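Local coordinates for beta-galactosidase/beta-glucuronidase (Faecalibacterium prausnitzii L2-6, PDB 6MVF), which binds flavin mononucleotide and probably hydrolyses beta-glucuronides as a glycoside hydrolase family 2 enzyme of a human gut bacterium, at residues V314-I324 with D342-F352; T190-S201 with T234-A243. All coordinates share one frame; numbering follows the deposited sequence.

Interaction 1 of 2, residues V314-I324 with D342-F352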
loop_
_atom_site.group_PDB
_atom_site.type_symbol
_atom_site.label_atom_id
_atom_site.label_comp_id
_atom_site.label_asym_id
_atom_site.label_seq_id
_atom_site.Cartn_x
_atom_site.Cartn_y
_atom_site.Cartn_z
ATOM N N VAL A 314 2.715 -12.923 11.362
ATOM C CA VAL A 314 3.735 -11.909 11.592
ATOM C C VAL A 314 3.127 -10.670 12.266
ATOM O O VAL A 314 3.754 -10.052 13.139
ATOM C CB VAL A 314 4.445 -11.575 10.257
ATOM C CG1 VAL A 314 3.512 -10.803 9.290
ATOM C CG2 VAL A 314 5.726 -10.801 10.486
ATOM N N GLU A 315 1.898 -10.292 11.884
ATOM C CA GLU A 315 1.234 -9.168 12.540
ATOM C C GLU A 315 0.977 -9.465 14.001
ATOM O O GLU A 315 1.032 -8.560 14.844
ATOM C CB GLU A 315 -0.092 -8.826 11.859
ATOM C CG GLU A 315 0.022 -8.333 10.452
ATOM C CD GLU A 315 0.170 -9.465 9.448
ATOM O OE1 GLU A 315 -0.319 -10.598 9.719
ATOM O OE2 GLU A 315 0.779 -9.215 8.381
ATOM N N ASP A 316 0.676 -10.724 14.325
ATOM C CA ASP A 316 0.495 -11.086 15.727
ATOM C C ASP A 316 1.767 -10.821 16.519
ATOM O O ASP A 316 1.721 -10.242 17.610
ATOM C CB ASP A 316 0.082 -12.551 15.861
ATOM C CG ASP A 316 -1.287 -12.829 15.264
ATOM O OD1 ASP A 316 -2.203 -11.981 15.404
ATOM O OD2 ASP A 316 -1.446 -13.902 14.633
ATOM N N HIS A 317 2.914 -11.220 15.975
ATOM C CA HIS A 317 4.157 -11.103 16.724
ATOM C C HIS A 317 4.515 -9.643 16.963
ATOM O O HIS A 317 4.820 -9.249 18.096
ATOM C CB HIS A 317 5.285 -11.828 15.991
ATOM C CG HIS A 317 5.087 -13.308 15.898
ATOM N ND1 HIS A 317 4.850 -14.097 17.006
ATOM C CD2 HIS A 317 5.101 -14.145 14.832
ATOM C CE1 HIS A 317 4.730 -15.356 16.624
ATOM N NE2 HIS A 317 4.878 -15.413 15.311
ATOM N N TYR A 318 4.460 -8.820 15.907
ATOM C CA TYR A 318 4.768 -7.399 16.043
ATOM C C TYR A 318 3.752 -6.688 16.921
ATOM O O TYR A 318 4.106 -5.746 17.633
ATOM C CB TYR A 318 4.867 -6.739 14.660
ATOM C CG TYR A 318 6.235 -6.924 14.015
ATOM C CD1 TYR A 318 6.579 -8.111 13.376
ATOM C CD2 TYR A 318 7.189 -5.919 14.066
ATOM C CE1 TYR A 318 7.837 -8.283 12.783
ATOM C CE2 TYR A 318 8.452 -6.082 13.485
ATOM C CZ TYR A 318 8.770 -7.260 12.847
ATOM O OH TYR A 318 10.018 -7.420 12.282
ATOM N N GLN A 319 2.497 -7.128 16.916
ATOM C CA GLN A 319 1.524 -6.514 17.811
ATOM C C GLN A 319 1.886 -6.784 19.268
ATOM O O GLN A 319 1.847 -5.875 20.110
ATOM C CB GLN A 319 0.121 -7.020 17.495
ATOM C CG GLN A 319 -0.961 -6.307 18.292
ATOM C CD GLN A 319 -2.265 -7.099 18.416
ATOM O OE1 GLN A 319 -2.371 -8.246 17.960
ATOM N NE2 GLN A 319 -3.261 -6.489 19.045
ATOM N N ASP A 320 2.230 -8.036 19.588
ATOM C CA ASP A 320 2.772 -8.344 20.911
ATOM C C ASP A 320 3.938 -7.423 21.264
ATOM O O ASP A 320 3.963 -6.811 22.337
ATOM C CB ASP A 320 3.227 -9.802 20.969
ATOM C CG ASP A 320 2.071 -10.773 21.169
ATOM O OD1 ASP A 320 0.887 -10.329 21.256
ATOM O OD2 ASP A 320 2.362 -11.992 21.242
ATOM N N ALA A 321 4.909 -7.304 20.353
ATOM C CA ALA A 321 6.094 -6.510 20.628
ATOM C C ALA A 321 5.735 -5.056 20.887
ATOM O O ALA A 321 6.254 -4.442 21.827
ATOM C CB ALA A 321 7.073 -6.636 19.469
ATOM N N GLN A 322 4.818 -4.499 20.091
ATOM C CA GLN A 322 4.432 -3.103 20.268
ATOM C C GLN A 322 3.693 -2.882 21.582
ATOM O O GLN A 322 3.919 -1.873 22.263
ATOM C CB GLN A 322 3.594 -2.635 19.078
ATOM C CG GLN A 322 4.440 -1.954 18.016
ATOM C CD GLN A 322 4.166 -2.441 16.586
ATOM O OE1 GLN A 322 3.028 -2.802 16.239
ATOM N NE2 GLN A 322 5.219 -2.449 15.744
ATOM N N ILE A 323 2.808 -3.799 21.961
ATOM C CA ILE A 323 2.149 -3.654 23.255
ATOM C C ILE A 323 3.179 -3.651 24.381
ATOM O O ILE A 323 3.129 -2.810 25.294
ATOM C CB ILE A 323 1.089 -4.748 23.444
ATOM C CG1 ILE A 323 -0.084 -4.480 22.506
ATOM C CG2 ILE A 323 0.626 -4.762 24.882
ATOM C CD1 ILE A 323 -1.039 -5.660 22.318
ATOM N N ILE A 324 4.170 -4.545 24.299
ATOM C CA ILE A 324 5.186 -4.594 25.346
ATOM C C ILE A 324 6.056 -3.338 25.329
ATOM O O ILE A 324 6.463 -2.849 26.394
ATOM C CB ILE A 324 6.008 -5.884 25.214
ATOM C CG1 ILE A 324 5.090 -7.093 25.454
ATOM C CG2 ILE A 324 7.181 -5.879 26.202
ATOM C CD1 ILE A 324 5.599 -8.373 24.842
ATOM N N ASP A 342 10.057 -14.059 13.364
ATOM C CA ASP A 342 9.335 -12.792 13.405
ATOM C C ASP A 342 9.478 -12.104 14.758
ATOM O O ASP A 342 9.708 -10.884 14.818
ATOM C CB ASP A 342 7.853 -12.998 13.069
ATOM C CG ASP A 342 7.617 -13.396 11.602
ATOM O OD1 ASP A 342 8.551 -13.265 10.764
ATOM O OD2 ASP A 342 6.485 -13.851 11.294
ATOM N N PHE A 343 9.356 -12.852 15.865
ATOM C CA PHE A 343 9.394 -12.124 17.130
ATOM C C PHE A 343 10.809 -11.685 17.483
ATOM O O PHE A 343 10.986 -10.593 18.035
ATOM C CB PHE A 343 8.775 -12.919 18.290
ATOM C CG PHE A 343 8.468 -12.051 19.500
ATOM C CD1 PHE A 343 7.236 -11.407 19.619
ATOM C CD2 PHE A 343 9.430 -11.815 20.475
ATOM C CE1 PHE A 343 6.955 -10.571 20.705
ATOM C CE2 PHE A 343 9.145 -10.980 21.571
ATOM C CZ PHE A 343 7.907 -10.356 21.677
ATOM N N TYR A 344 11.827 -12.500 17.169
ATOM C CA TYR A 344 13.198 -12.030 17.358
ATOM C C TYR A 344 13.468 -10.815 16.487
ATOM O O TYR A 344 14.040 -9.827 16.959
ATOM C CB TYR A 344 14.218 -13.131 17.073
ATOM C CG TYR A 344 14.159 -14.290 18.047
ATOM C CD1 TYR A 344 14.318 -14.090 19.412
ATOM C CD2 TYR A 344 13.919 -15.584 17.599
ATOM C CE1 TYR A 344 14.238 -15.148 20.300
ATOM C CE2 TYR A 344 13.834 -16.642 18.473
ATOM C CZ TYR A 344 13.995 -16.425 19.825
ATOM O OH TYR A 344 13.908 -17.488 20.691
ATOM N N ASP A 345 13.011 -10.846 15.230
ATOM C CA ASP A 345 13.104 -9.671 14.366
ATOM C C ASP A 345 12.467 -8.439 15.018
ATOM O O ASP A 345 13.093 -7.372 15.104
ATOM C CB ASP A 345 12.440 -9.965 13.020
ATOM C CG ASP A 345 13.257 -10.917 12.147
ATOM O OD1 ASP A 345 14.496 -10.994 12.343
ATOM O OD2 ASP A 345 12.652 -11.575 11.250
ATOM N N ALA A 346 11.220 -8.579 15.494
ATOM C CA ALA A 346 10.560 -7.488 16.206
ATOM C C ALA A 346 11.364 -7.007 17.412
ATOM O O ALA A 346 11.360 -5.810 17.718
ATOM C CB ALA A 346 9.167 -7.907 16.655
ATOM N N CYS A 347 12.066 -7.905 18.103
ATOM C CA CYS A 347 12.887 -7.473 19.236
ATOM C C CYS A 347 14.128 -6.704 18.788
ATOM O O CYS A 347 14.493 -5.690 19.401
ATOM C CB CYS A 347 13.279 -8.685 20.074
ATOM S SG CYS A 347 11.871 -9.295 20.985
ATOM N N ASP A 348 14.813 -7.197 17.756
ATOM C CA ASP A 348 15.932 -6.465 17.181
ATOM C C ASP A 348 15.512 -5.059 16.766
ATOM O O ASP A 348 16.261 -4.088 16.954
ATOM C CB ASP A 348 16.488 -7.219 15.959
ATOM C CG ASP A 348 17.043 -8.630 16.291
ATOM O OD1 ASP A 348 17.519 -8.891 17.420
ATOM O OD2 ASP A 348 17.027 -9.489 15.384
ATOM N N GLU A 349 14.318 -4.928 16.188
ATOM C CA GLU A 349 13.933 -3.646 15.604
ATOM C C GLU A 349 13.353 -2.695 16.640
ATOM O O GLU A 349 13.651 -1.498 16.609
ATOM C CB GLU A 349 12.950 -3.866 14.454
ATOM C CG GLU A 349 13.659 -4.371 13.206
ATOM C CD GLU A 349 12.888 -5.469 12.474
ATOM O OE1 GLU A 349 11.622 -5.434 12.515
ATOM O OE2 GLU A 349 13.562 -6.361 11.867
ATOM N N LEU A 350 12.531 -3.192 17.567
ATOM C CA LEU A 350 11.968 -2.317 18.580
ATOM C C LEU A 350 12.891 -2.122 19.773
ATOM O O LEU A 350 12.695 -1.170 20.538
ATOM C CB LEU A 350 10.609 -2.850 19.036
ATOM C CG LEU A 350 9.577 -2.862 17.897
ATOM C CD1 LEU A 350 8.249 -3.450 18.334
ATOM C CD2 LEU A 350 9.349 -1.463 17.385
ATOM N N GLY A 351 13.899 -2.984 19.942
ATOM C CA GLY A 351 14.852 -2.845 21.026
ATOM C C GLY A 351 14.393 -3.388 22.366
ATOM O O GLY A 351 13.818 -2.655 23.179
ATOM N N PHE A 352 14.629 -4.686 22.585
ATOM C CA PHE A 352 14.459 -5.349 23.872
ATOM C C PHE A 352 15.650 -6.262 24.101
ATOM O O PHE A 352 16.102 -6.935 23.169
ATOM C CB PHE A 352 13.201 -6.236 23.956
ATOM C CG PHE A 352 11.922 -5.518 23.750
ATOM C CD1 PHE A 352 11.371 -4.748 24.761
ATOM C CD2 PHE A 352 11.222 -5.664 22.568
ATOM C CE1 PHE A 352 10.151 -4.092 24.582
ATOM C CE2 PHE A 352 10.000 -5.021 22.383
ATOM C CZ PHE A 352 9.464 -4.230 23.389
HETATM O O HOH W 1 10.312 -10.276 10.682
#

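Interaction 2 of 2, residues T190-S201 with T234-A243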
loop_
_atom_site.group_PDB
_atom_site.type_symbol
_atom_site.label_atom_id
_atom_site.label_comp_id
_atom_site.label_asym_id
_atom_site.label_seq_id
_atom_site.Cartn_x
_atom_site.Cartn_y
_atom_site.Cartn_z
ATOM N N THR A 190 34.628 -0.807 18.917
ATOM C CA THR A 190 36.061 -0.595 19.007
ATOM C C THR A 190 36.323 0.685 19.788
ATOM O O THR A 190 35.484 1.589 19.840
ATOM C CB THR A 190 36.699 -0.500 17.613
ATOM O OG1 THR A 190 36.326 0.748 17.000
ATOM C CG2 THR A 190 36.228 -1.659 16.725
ATOM N N ALA A 191 37.509 0.765 20.393
ATOM C CA ALA A 191 37.828 1.941 21.196
ATOM C C ALA A 191 37.679 3.228 20.391
ATOM O O ALA A 191 37.132 4.213 20.897
ATOM C CB ALA A 191 39.236 1.821 21.772
ATOM N N ASP A 192 38.130 3.239 19.126
ATOM C CA ASP A 192 38.116 4.485 18.352
ATOM C C ASP A 192 36.715 4.930 17.910
ATOM O O ASP A 192 36.617 5.952 17.224
ATOM C CB ASP A 192 39.042 4.380 17.129
ATOM C CG ASP A 192 38.590 3.325 16.102
ATOM O OD1 ASP A 192 37.402 2.899 16.105
ATOM O OD2 ASP A 192 39.450 2.918 15.273
ATOM N N GLY A 193 35.646 4.227 18.288
ATOM C CA GLY A 193 34.296 4.622 17.934
ATOM C C GLY A 193 33.692 3.873 16.772
ATOM O O GLY A 193 32.599 4.233 16.317
ATOM N N GLY A 194 34.375 2.855 16.258
ATOM C CA GLY A 194 33.875 2.056 15.180
ATOM C C GLY A 194 33.424 0.698 15.656
ATOM O O GLY A 194 33.172 0.480 16.851
ATOM N N ALA A 195 33.339 -0.236 14.717
ATOM C CA ALA A 195 32.882 -1.577 15.019
ATOM C C ALA A 195 33.545 -2.551 14.060
ATOM O O ALA A 195 33.723 -2.252 12.875
ATOM C CB ALA A 195 31.357 -1.701 14.928
ATOM N N THR A 196 33.940 -3.699 14.596
ATOM C CA THR A 196 34.371 -4.829 13.795
ATOM C C THR A 196 33.190 -5.776 13.645
ATOM O O THR A 196 32.391 -5.941 14.573
ATOM C CB THR A 196 35.552 -5.563 14.436
ATOM O OG1 THR A 196 35.209 -5.899 15.785
ATOM C CG2 THR A 196 36.799 -4.695 14.435
ATOM N N PHE A 197 33.064 -6.355 12.460
ATOM C CA PHE A 197 32.090 -7.400 12.168
ATOM C C PHE A 197 32.935 -8.581 11.747
ATOM O O PHE A 197 33.417 -8.616 10.611
ATOM C CB PHE A 197 31.126 -7.003 11.053
ATOM C CG PHE A 197 30.285 -5.810 11.379
ATOM C CD1 PHE A 197 30.852 -4.550 11.504
ATOM C CD2 PHE A 197 28.910 -5.944 11.555
ATOM C CE1 PHE A 197 30.053 -3.444 11.813
ATOM C CE2 PHE A 197 28.101 -4.842 11.857
ATOM C CZ PHE A 197 28.661 -3.590 11.978
ATOM N N GLU A 198 33.175 -9.507 12.665
ATOM C CA GLU A 198 33.753 -10.779 12.278
ATOM C C GLU A 198 32.642 -11.589 11.652
ATOM O O GLU A 198 31.606 -11.813 12.280
ATOM C CB GLU A 198 34.351 -11.503 13.476
ATOM C CG GLU A 198 35.394 -10.682 14.198
ATOM C CD GLU A 198 35.769 -11.283 15.547
ATOM O OE1 GLU A 198 36.495 -12.308 15.550
ATOM O OE2 GLU A 198 35.324 -10.744 16.597
ATOM N N ILE A 199 32.844 -11.999 10.414
ATOM C CA ILE A 199 31.836 -12.683 9.621
ATOM C C ILE A 199 32.404 -14.016 9.154
ATOM O O ILE A 199 33.573 -14.098 8.748
ATOM C CB ILE A 199 31.427 -11.812 8.413
ATOM C CG1 ILE A 199 30.925 -10.454 8.894
ATOM C CG2 ILE A 199 30.387 -12.519 7.538
ATOM C CD1 ILE A 199 30.990 -9.423 7.806
ATOM N N LYS A 200 31.581 -15.055 9.211
ATOM C CA LYS A 200 31.868 -16.292 8.500
ATOM C C LYS A 200 30.602 -16.769 7.804
ATOM O O LYS A 200 29.526 -16.791 8.408
ATOM C CB LYS A 200 32.408 -17.377 9.441
ATOM C CG LYS A 200 32.926 -18.636 8.714
ATOM C CD LYS A 200 34.187 -19.184 9.402
ATOM C CE LYS A 200 34.527 -20.624 9.001
ATOM N NZ LYS A 200 34.355 -21.570 10.164
ATOM N N SER A 201 30.723 -17.124 6.535
ATOM C CA SER A 201 29.642 -17.770 5.807
ATOM C C SER A 201 30.102 -19.160 5.380
ATOM O O SER A 201 31.284 -19.505 5.472
ATOM C CB SER A 201 29.202 -16.941 4.597
ATOM O OG SER A 201 30.265 -16.772 3.671
ATOM N N THR A 234 36.163 -18.216 3.969
ATOM C CA THR A 234 35.247 -17.089 3.911
ATOM C C THR A 234 35.358 -16.152 5.099
ATOM O O THR A 234 34.799 -15.054 5.054
ATOM C CB THR A 234 33.808 -17.596 3.788
ATOM O OG1 THR A 234 33.380 -18.124 5.045
ATOM C CG2 THR A 234 33.709 -18.686 2.717
ATOM N N ALA A 235 36.072 -16.532 6.145
ATOM C CA ALA A 235 36.120 -15.702 7.340
ATOM C C ALA A 235 36.881 -14.407 7.071
ATOM O O ALA A 235 37.935 -14.403 6.432
ATOM C CB ALA A 235 36.766 -16.473 8.490
ATOM N N ILE A 236 36.334 -13.301 7.567
ATOM C CA ILE A 236 36.934 -11.988 7.383
ATOM C C ILE A 236 36.406 -11.105 8.494
ATOM O O ILE A 236 35.322 -11.345 9.032
ATOM C CB ILE A 236 36.596 -11.400 5.986
ATOM C CG1 ILE A 236 37.444 -10.169 5.702
ATOM C CG2 ILE A 236 35.133 -11.018 5.894
ATOM C CD1 ILE A 236 38.834 -10.498 5.292
ATOM N N SER A 237 37.164 -10.074 8.835
ATOM C CA SER A 237 36.711 -9.067 9.784
ATOM C C SER A 237 36.616 -7.723 9.072
ATOM O O SER A 237 37.598 -7.270 8.476
ATOM C CB SER A 237 37.661 -8.990 10.966
ATOM O OG SER A 237 37.393 -7.830 11.717
ATOM N N ILE A 238 35.438 -7.094 9.124
ATOM C CA ILE A 238 35.180 -5.839 8.426
ATOM C C ILE A 238 34.955 -4.737 9.449
ATOM O O ILE A 238 34.255 -4.938 10.445
ATOM C CB ILE A 238 33.967 -5.949 7.487
ATOM C CG1 ILE A 238 33.983 -7.296 6.745
ATOM C CG2 ILE A 238 33.928 -4.753 6.547
ATOM C CD1 ILE A 238 33.201 -7.278 5.466
ATOM N N TYR A 239 35.538 -3.574 9.199
ATOM C CA TYR A 239 35.510 -2.452 10.122
ATOM C C TYR A 239 34.602 -1.352 9.586
ATOM O O TYR A 239 34.740 -0.929 8.437
ATOM C CB TYR A 239 36.918 -1.907 10.333
ATOM C CG TYR A 239 36.951 -0.672 11.197
ATOM C CD1 TYR A 239 37.008 -0.772 12.589
ATOM C CD2 TYR A 239 36.923 0.598 10.628
ATOM C CE1 TYR A 239 37.036 0.353 13.386
ATOM C CE2 TYR A 239 36.948 1.736 11.419
ATOM C CZ TYR A 239 37.006 1.609 12.798
ATOM O OH TYR A 239 37.035 2.742 13.582
ATOM N N VAL A 240 33.693 -0.879 10.421
ATOM C CA VAL A 240 32.806 0.238 10.105
ATOM C C VAL A 240 33.206 1.408 10.997
ATOM O O VAL A 240 33.160 1.284 12.230
ATOM C CB VAL A 240 31.326 -0.134 10.313
ATOM C CG1 VAL A 240 30.432 1.098 10.187
ATOM C CG2 VAL A 240 30.896 -1.219 9.336
ATOM N N PRO A 241 33.606 2.546 10.444
ATOM C CA PRO A 241 33.870 3.715 11.285
ATOM C C PRO A 241 32.573 4.347 11.771
ATOM O O PRO A 241 31.504 4.170 11.184
ATOM C CB PRO A 241 34.631 4.659 10.352
ATOM C CG PRO A 241 34.159 4.290 9.003
ATOM C CD PRO A 241 33.838 2.821 9.015
ATOM N N ASP A 242 32.683 5.062 12.889
ATOM C CA ASP A 242 31.574 5.841 13.441
ATOM C C ASP A 242 30.310 4.993 13.594
ATOM O O ASP A 242 29.232 5.339 13.109
ATOM C CB ASP A 242 31.300 7.064 12.568
ATOM C CG ASP A 242 32.514 7.970 12.436
ATOM O OD1 ASP A 242 33.144 8.279 13.484
ATOM O OD2 ASP A 242 32.841 8.359 11.282
ATOM N N ALA A 243 30.455 3.857 14.264
ATOM C CA ALA A 243 29.360 2.903 14.351
ATOM C C ALA A 243 28.210 3.461 15.179
ATOM O O ALA A 243 28.416 4.097 16.212
ATOM C CB ALA A 243 29.863 1.604 14.966
#

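Interaction 1 of 2, residues V314-I324 with D342-F352
Tyr318 reaches from helix 314-324 across Ala346 to Glu349, filling a knobs-into-holes socket formed by Asp342, Asp345, Ala346 and Glu349. Its CG stands beside the backbone N, opposite the carbonyl carbon (chi1 -83°), which turns one ring face to the second helix. The CB of Ala346 lies 3.7 Å from the centroid of the Tyr318 ring and 10° off the ring normal, a CH-pi contact over the centre. At the ring edge, Tyr318 OH donates to Glu349 OE1 over 2.6 Å; the carboxylate receives it on the syn side. A water hydrogen-bonded to Tyr318 OH also donates to Asp345 OD2, 2.7 Å from the water oxygen. A phenylalanine in place of Tyr318 would keep the ring over Ala346 but would probably leave Glu349 OE1 without its hydroxyl donor and the water less firmly held.

Phe343 makes the reciprocal knob, among His317, Asp320, Ala321 and Ile324. Its CG lies anti to the backbone N, which lays the ring along the first helix toward its C-terminal end, with Asp320 CB and Ile324 CD1 at its edge. Between the two knobs, Ala321 CB touches Ala346 CB at 3.7 Å and Leu350 CD1 at 3.6 Å; farther along, Ile324 CG2 meets Phe352 CE1 at 3.8 Å. The small alanines fit the 8.7 Å closest approach of the axes of segments 314-324 and 342-350, which cross at -37°. On the barrel side, Phe343 and Phe352 rest on strand 331-334, which joins the helices: two consecutive outer helices of a TIM barrel.

Interaction 2 of 2, residues T190-S201 with T234-A243
Tyr239 OH donates to Asp192 OD1 over 2.6 Å, tying strand 236-240 to the turn that precedes strand 195-201. The side chains come from opposite directions, carboxylate and ring planes 76° apart, the hydroxyl approaching from above the carboxylate. The same Asp192 OD1 accepts from Thr190 OG1 at 2.6 Å and from Gly194 N at 3.0 Å, the latter closing an Asx turn. Three donors thus fix the acid's rotation, and Tyr239, extended with CG anti to the backbone N (chi1 176°), carries its hydroxyl along the sheet to the turn.

In the antiparallel pairing behind this cluster, Ala195, Phe197 and Ile199 each exchange two backbone hydrogen bonds, with Val240, Ile238 and Ile236. Their side chains share one face, where Phe197 CE1 packs on Val240 CG2 and Ile199 CD1 meets Ile238 CG1 at 3.8 Å. Tyr214, Ala227 and Val256 of the facing sheet cover this layer, as in the immunoglobulin-like beta-sandwich domain of family 2 glycoside hydrolases.

At the far end Thr234 OG1 donates to Ser201 O. Ser648 and Thr650 of the second subunit bond to Tyr239 O and Ser237 O. Side-chain hydrogen bonds thus close both ends of a two-faced strand pair, apolar on the Phe197 side and polar on the Thr196 side; with the six backbone bonds they probably hold its register, and the Lys200 side chain comes within about 5 Å of the flavin.

From the N terminus, interaction 2 comes first: segment 190-201 is rejoined by 234-243 after 32 intervening residues without helix, which supply strands 211-217 and 223-230 to the facing sheet of the same beta-sandwich. Only afterwards does the chain enter the TIM barrel, where interaction 1 closes a shorter loop of 17 residues through strand 331-334. The two loops therefore follow in series and neither nest nor cross. The centres of interactions 1 and 2 lie about 27 Å apart, and the nearest atoms of interactions 1 and 2 about 13 Å apart. Interaction 2 joins strands of one sheet, facing a second subunit and nearing the flavin; interaction 1 packs neighbouring helices on the barrel, away from the flavin site.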